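Local atomic coordinates of Beta/alpha-amylase (Paenibacillus polymyxa, PDB entry 3VOC), a protein that hydrolyses starch, its beta-amylase part, the TIM-barrel domain present here, releasing successive maltose units from the non-reducing chain ends. Residues T40-Y46 and W57-Y63. Residues are numbered along the deposited sequence; the frame is centred on the assembly and turned at random.
Sequences TDVWWGY and WSYYKTY
Tyr-60 reaches from helix 58-69 to the backbone of strand 37-43 with its hydroxyl. The N-H of Trp-43 points almost straight at Tyr-60 OH (N to OH 3.0 Å, angle 171°). Tyr-60 OH in turn gives a weak hydrogen bond to Asp-41 O, 2.8 Å away. One oxygen thus serves two backbone groups at the end of the strand. A phenylalanine here would keep the ring but would probably leave the N-H of Trp-43 without this acceptor.

Two methyl groups lie over ring faces. Val-42 CG1, anti to its backbone N (chi1 -178°), sits 3.8 Å from the centroid of the Tyr-60 ring. It also meets the edge of Trp-57 at CZ3. Tyr-59 CD2 covers the opposite face of Tyr-60. Thr-40 CG2 rests on the Tyr-63 ring, while Thr-40 OG1 bonds to Trp-74.

Tyr-46 turns its edge toward the face of Tyr-59 in an offset edge-to-face pair, planes at 82°.

The contact belongs to a beta-alpha unit of the TIM barrel. The helix packs outside the strand, nearly antiparallel to it, and strand 73-79 follows as the next barrel strand. Asp-41, probably a substrate ligand, bonds to Ser-79 there.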
ATOM      1  N   THR A  40       7.785  -9.704   4.761  1.00 14.32           N
ATOM      2  CA  THR A  40       8.272 -10.273   3.505  1.00 14.12           C
ATOM      3  C   THR A  40       7.258 -10.077   2.391  1.00 14.00           C
ATOM      4  O   THR A  40       6.128 -10.545   2.502  1.00 13.34           O
ATOM      5  CB  THR A  40       8.506 -11.797   3.651  1.00 14.21           C
ATOM      6  OG1 THR A  40       9.434 -12.045   4.716  1.00 13.84           O
ATOM      7  CG2 THR A  40       9.038 -12.414   2.330  1.00 13.63           C
ATOM      8  N   ASP A  41       7.663  -9.402   1.315  1.00 13.53           N
ATOM      9  CA  ASP A  41       6.886  -9.440   0.086  1.00 14.04           C
ATOM     10  C   ASP A  41       6.815 -10.872  -0.438  1.00 14.12           C
ATOM     11  O   ASP A  41       7.845 -11.467  -0.776  1.00 14.68           O
ATOM     12  CB  ASP A  41       7.486  -8.544  -0.991  1.00 14.03           C
ATOM     13  CG  ASP A  41       7.043  -7.100  -0.859  1.00 15.76           C
ATOM     14  OD1 ASP A  41       5.832  -6.836  -0.746  1.00 15.86           O
ATOM     15  OD2 ASP A  41       7.915  -6.227  -0.887  1.00 15.00           O
ATOM     16  N   VAL A  42       5.604 -11.423  -0.460  1.00 13.90           N
ATOM     17  CA  VAL A  42       5.353 -12.750  -1.060  1.00 13.53           C
ATOM     18  C   VAL A  42       4.807 -12.442  -2.442  1.00 14.05           C
ATOM     19  O   VAL A  42       3.602 -12.179  -2.621  1.00 13.30           O
ATOM     20  CB  VAL A  42       4.413 -13.613  -0.178  1.00 13.46           C
ATOM     21  CG1 VAL A  42       4.187 -15.005  -0.772  1.00 13.13           C
ATOM     22  CG2 VAL A  42       4.992 -13.732   1.254  1.00 12.60           C
ATOM     23  N   TRP A  43       5.723 -12.400  -3.415  1.00 14.33           N
ATOM     24  CA  TRP A  43       5.395 -11.888  -4.758  1.00 14.71           C
ATOM     25  C   TRP A  43       4.431 -12.804  -5.534  1.00 14.72           C
ATOM     26  O   TRP A  43       4.719 -13.984  -5.754  1.00 14.06           O
ATOM     27  CB  TRP A  43       6.677 -11.677  -5.584  1.00 14.68           C
ATOM     28  CG  TRP A  43       7.551 -10.601  -5.035  1.00 15.44           C
ATOM     29  CD1 TRP A  43       8.726 -10.759  -4.373  1.00 16.01           C
ATOM     30  CD2 TRP A  43       7.295  -9.190  -5.076  1.00 17.78           C
ATOM     31  NE1 TRP A  43       9.228  -9.534  -4.006  1.00 17.45           N
ATOM     32  CE2 TRP A  43       8.368  -8.554  -4.421  1.00 15.58           C
ATOM     33  CE3 TRP A  43       6.253  -8.405  -5.598  1.00 16.12           C
ATOM     34  CZ2 TRP A  43       8.442  -7.158  -4.264  1.00 16.05           C
ATOM     35  CZ3 TRP A  43       6.326  -7.009  -5.451  1.00 17.00           C
ATOM     36  CH2 TRP A  43       7.418  -6.403  -4.787  1.00 18.85           C
ATOM     37  N   TRP A  44       3.304 -12.255  -5.973  1.00 14.67           N
ATOM     38  CA  TRP A  44       2.393 -13.013  -6.828  1.00 15.61           C
ATOM     39  C   TRP A  44       3.122 -13.646  -8.021  1.00 16.47           C
ATOM     40  O   TRP A  44       2.886 -14.822  -8.368  1.00 16.35           O
ATOM     41  CB  TRP A  44       1.254 -12.113  -7.315  1.00 15.82           C
ATOM     42  CG  TRP A  44       0.032 -12.880  -7.784  1.00 16.21           C
ATOM     43  CD1 TRP A  44      -0.199 -14.251  -7.675  1.00 15.58           C
ATOM     44  CD2 TRP A  44      -1.140 -12.324  -8.385  1.00 14.84           C
ATOM     45  NE1 TRP A  44      -1.432 -14.552  -8.194  1.00 16.13           N
ATOM     46  CE2 TRP A  44      -2.032 -13.394  -8.632  1.00 15.81           C
ATOM     47  CE3 TRP A  44      -1.527 -11.012  -8.741  1.00 15.93           C
ATOM     48  CZ2 TRP A  44      -3.280 -13.199  -9.230  1.00 17.08           C
ATOM     49  CZ3 TRP A  44      -2.765 -10.819  -9.309  1.00 15.75           C
ATOM     50  CH2 TRP A  44      -3.635 -11.910  -9.557  1.00 16.28           C
ATOM     51  N   GLY A  45       4.025 -12.863  -8.621  1.00 16.55           N
ATOM     52  CA  GLY A  45       4.802 -13.279  -9.793  1.00 17.18           C
ATOM     53  C   GLY A  45       5.707 -14.475  -9.526  1.00 17.00           C
ATOM     54  O   GLY A  45       6.079 -15.179 -10.457  1.00 16.59           O
ATOM     55  N   TYR A  46       6.064 -14.687  -8.256  1.00 16.68           N
ATOM     56  CA  TYR A  46       6.870 -15.830  -7.841  1.00 16.95           C
ATOM     57  C   TYR A  46       6.043 -17.083  -7.600  1.00 16.92           C
ATOM     58  O   TYR A  46       6.557 -18.194  -7.753  1.00 17.55           O
ATOM     59  CB  TYR A  46       7.605 -15.541  -6.528  1.00 16.61           C
ATOM     60  CG  TYR A  46       8.893 -14.752  -6.626  1.00 17.36           C
ATOM     61  CD1 TYR A  46       9.234 -14.052  -7.776  1.00 18.71           C
ATOM     62  CD2 TYR A  46       9.760 -14.671  -5.523  1.00 18.87           C
ATOM     63  CE1 TYR A  46      10.422 -13.298  -7.851  1.00 18.95           C
ATOM     64  CE2 TYR A  46      10.952 -13.930  -5.588  1.00 18.02           C
ATOM     65  CZ  TYR A  46      11.269 -13.246  -6.747  1.00 18.87           C
ATOM     66  OH  TYR A  46      12.426 -12.499  -6.821  1.00 19.61           O
ATOM     67  N   TRP A  57       5.066 -22.554  -4.093  1.00 18.31           N
ATOM     68  CA  TRP A  57       5.335 -21.926  -2.804  1.00 18.87           C
ATOM     69  C   TRP A  57       6.692 -22.317  -2.228  1.00 18.95           C
ATOM     70  O   TRP A  57       7.024 -21.890  -1.118  1.00 19.84           O
ATOM     71  CB  TRP A  57       4.231 -22.280  -1.791  1.00 17.97           C
ATOM     72  CG  TRP A  57       2.873 -21.745  -2.158  1.00 17.92           C
ATOM     73  CD1 TRP A  57       1.819 -22.458  -2.660  1.00 16.36           C
ATOM     74  CD2 TRP A  57       2.418 -20.389  -2.045  1.00 17.37           C
ATOM     75  NE1 TRP A  57       0.736 -21.634  -2.853  1.00 14.95           N
ATOM     76  CE2 TRP A  57       1.078 -20.360  -2.483  1.00 17.45           C
ATOM     77  CE3 TRP A  57       3.005 -19.201  -1.591  1.00 17.94           C
ATOM     78  CZ2 TRP A  57       0.318 -19.183  -2.500  1.00 17.82           C
ATOM     79  CZ3 TRP A  57       2.257 -18.037  -1.606  1.00 16.37           C
ATOM     80  CH2 TRP A  57       0.929 -18.033  -2.060  1.00 18.69           C
ATOM     81  N   SER A  58       7.481 -23.113  -2.964  1.00 18.99           N
ATOM     82  CA  SER A  58       8.675 -23.752  -2.362  1.00 18.88           C
ATOM     83  C   SER A  58       9.711 -22.739  -1.856  1.00 17.91           C
ATOM     84  O   SER A  58      10.245 -22.883  -0.764  1.00 17.28           O
ATOM     85  CB  SER A  58       9.331 -24.773  -3.310  1.00 19.42           C
ATOM     86  OG  SER A  58       9.743 -24.163  -4.523  1.00 22.57           O
ATOM     87  N   TYR A  59       9.973 -21.700  -2.634  1.00 17.94           N
ATOM     88  CA  TYR A  59      10.890 -20.650  -2.176  1.00 17.59           C
ATOM     89  C   TYR A  59      10.431 -19.990  -0.860  1.00 16.77           C
ATOM     90  O   TYR A  59      11.243 -19.728   0.034  1.00 16.61           O
ATOM     91  CB  TYR A  59      11.103 -19.611  -3.273  1.00 17.64           C
ATOM     92  CG  TYR A  59      11.801 -18.348  -2.807  1.00 17.94           C
ATOM     93  CD1 TYR A  59      13.186 -18.309  -2.664  1.00 17.75           C
ATOM     94  CD2 TYR A  59      11.073 -17.181  -2.539  1.00 17.83           C
ATOM     95  CE1 TYR A  59      13.837 -17.142  -2.244  1.00 19.78           C
ATOM     96  CE2 TYR A  59      11.715 -16.005  -2.139  1.00 19.21           C
ATOM     97  CZ  TYR A  59      13.096 -15.995  -1.993  1.00 20.22           C
ATOM     98  OH  TYR A  59      13.735 -14.840  -1.589  1.00 21.78           O
ATOM     99  N   TYR A  60       9.139 -19.716  -0.734  1.00 16.80           N
ATOM    100  CA  TYR A  60       8.655 -19.080   0.486  1.00 16.62           C
ATOM    101  C   TYR A  60       8.564 -20.022   1.674  1.00 16.95           C
ATOM    102  O   TYR A  60       8.663 -19.588   2.812  1.00 16.92           O
ATOM    103  CB  TYR A  60       7.347 -18.319   0.249  1.00 16.50           C
ATOM    104  CG  TYR A  60       7.603 -17.050  -0.509  1.00 16.02           C
ATOM    105  CD1 TYR A  60       8.287 -15.992   0.099  1.00 15.58           C
ATOM    106  CD2 TYR A  60       7.199 -16.907  -1.856  1.00 15.80           C
ATOM    107  CE1 TYR A  60       8.550 -14.816  -0.599  1.00 15.74           C
ATOM    108  CE2 TYR A  60       7.452 -15.708  -2.569  1.00 15.08           C
ATOM    109  CZ  TYR A  60       8.130 -14.678  -1.926  1.00 15.64           C
ATOM    110  OH  TYR A  60       8.408 -13.495  -2.575  1.00 17.14           O
ATOM    111  N   LYS A  61       8.403 -21.315   1.414  1.00 17.69           N
ATOM    112  CA  LYS A  61       8.494 -22.298   2.495  1.00 17.99           C
ATOM    113  C   LYS A  61       9.941 -22.331   3.005  1.00 17.84           C
ATOM    114  O   LYS A  61      10.180 -22.325   4.210  1.00 17.83           O
ATOM    115  CB  LYS A  61       8.011 -23.675   2.034  1.00 18.51           C
ATOM    116  CG  LYS A  61       6.489 -23.824   2.058  1.00 21.00           C
ATOM    117  CD  LYS A  61       6.024 -25.035   1.267  1.00 25.07           C
ATOM    118  CE  LYS A  61       4.496 -25.243   1.414  1.00 26.35           C
ATOM    119  NZ  LYS A  61       3.927 -26.070   0.272  1.00 25.70           N
ATOM    120  N   THR A  62      10.907 -22.302   2.089  1.00 18.01           N
ATOM    121  CA  THR A  62      12.320 -22.206   2.483  1.00 17.64           C
ATOM    122  C   THR A  62      12.603 -20.934   3.291  1.00 17.39           C
ATOM    123  O   THR A  62      13.290 -20.971   4.323  1.00 17.20           O
ATOM    124  CB  THR A  62      13.244 -22.258   1.254  1.00 18.33           C
ATOM    125  OG1 THR A  62      12.973 -23.455   0.511  1.00 17.90           O
ATOM    126  CG2 THR A  62      14.712 -22.249   1.676  1.00 17.33           C
ATOM    127  N   TYR A  63      12.110 -19.809   2.778  1.00 16.27           N
ATOM    128  CA  TYR A  63      12.249 -18.523   3.441  1.00 16.43           C
ATOM    129  C   TYR A  63      11.654 -18.601   4.845  1.00 16.24           C
ATOM    130  O   TYR A  63      12.330 -18.280   5.832  1.00 16.92           O
ATOM    131  CB  TYR A  63      11.526 -17.478   2.599  1.00 15.56           C
ATOM    132  CG  TYR A  63      11.781 -16.033   2.933  1.00 16.39           C
ATOM    133  CD1 TYR A  63      12.225 -15.154   1.945  1.00 16.38           C
ATOM    134  CD2 TYR A  63      11.543 -15.521   4.221  1.00 16.66           C
ATOM    135  CE1 TYR A  63      12.433 -13.799   2.225  1.00 18.07           C
ATOM    136  CE2 TYR A  63      11.759 -14.159   4.513  1.00 15.63           C
ATOM    137  CZ  TYR A  63      12.193 -13.307   3.504  1.00 16.98           C
ATOM    138  OH  TYR A  63      12.387 -11.955   3.755  1.00 17.26           O
TER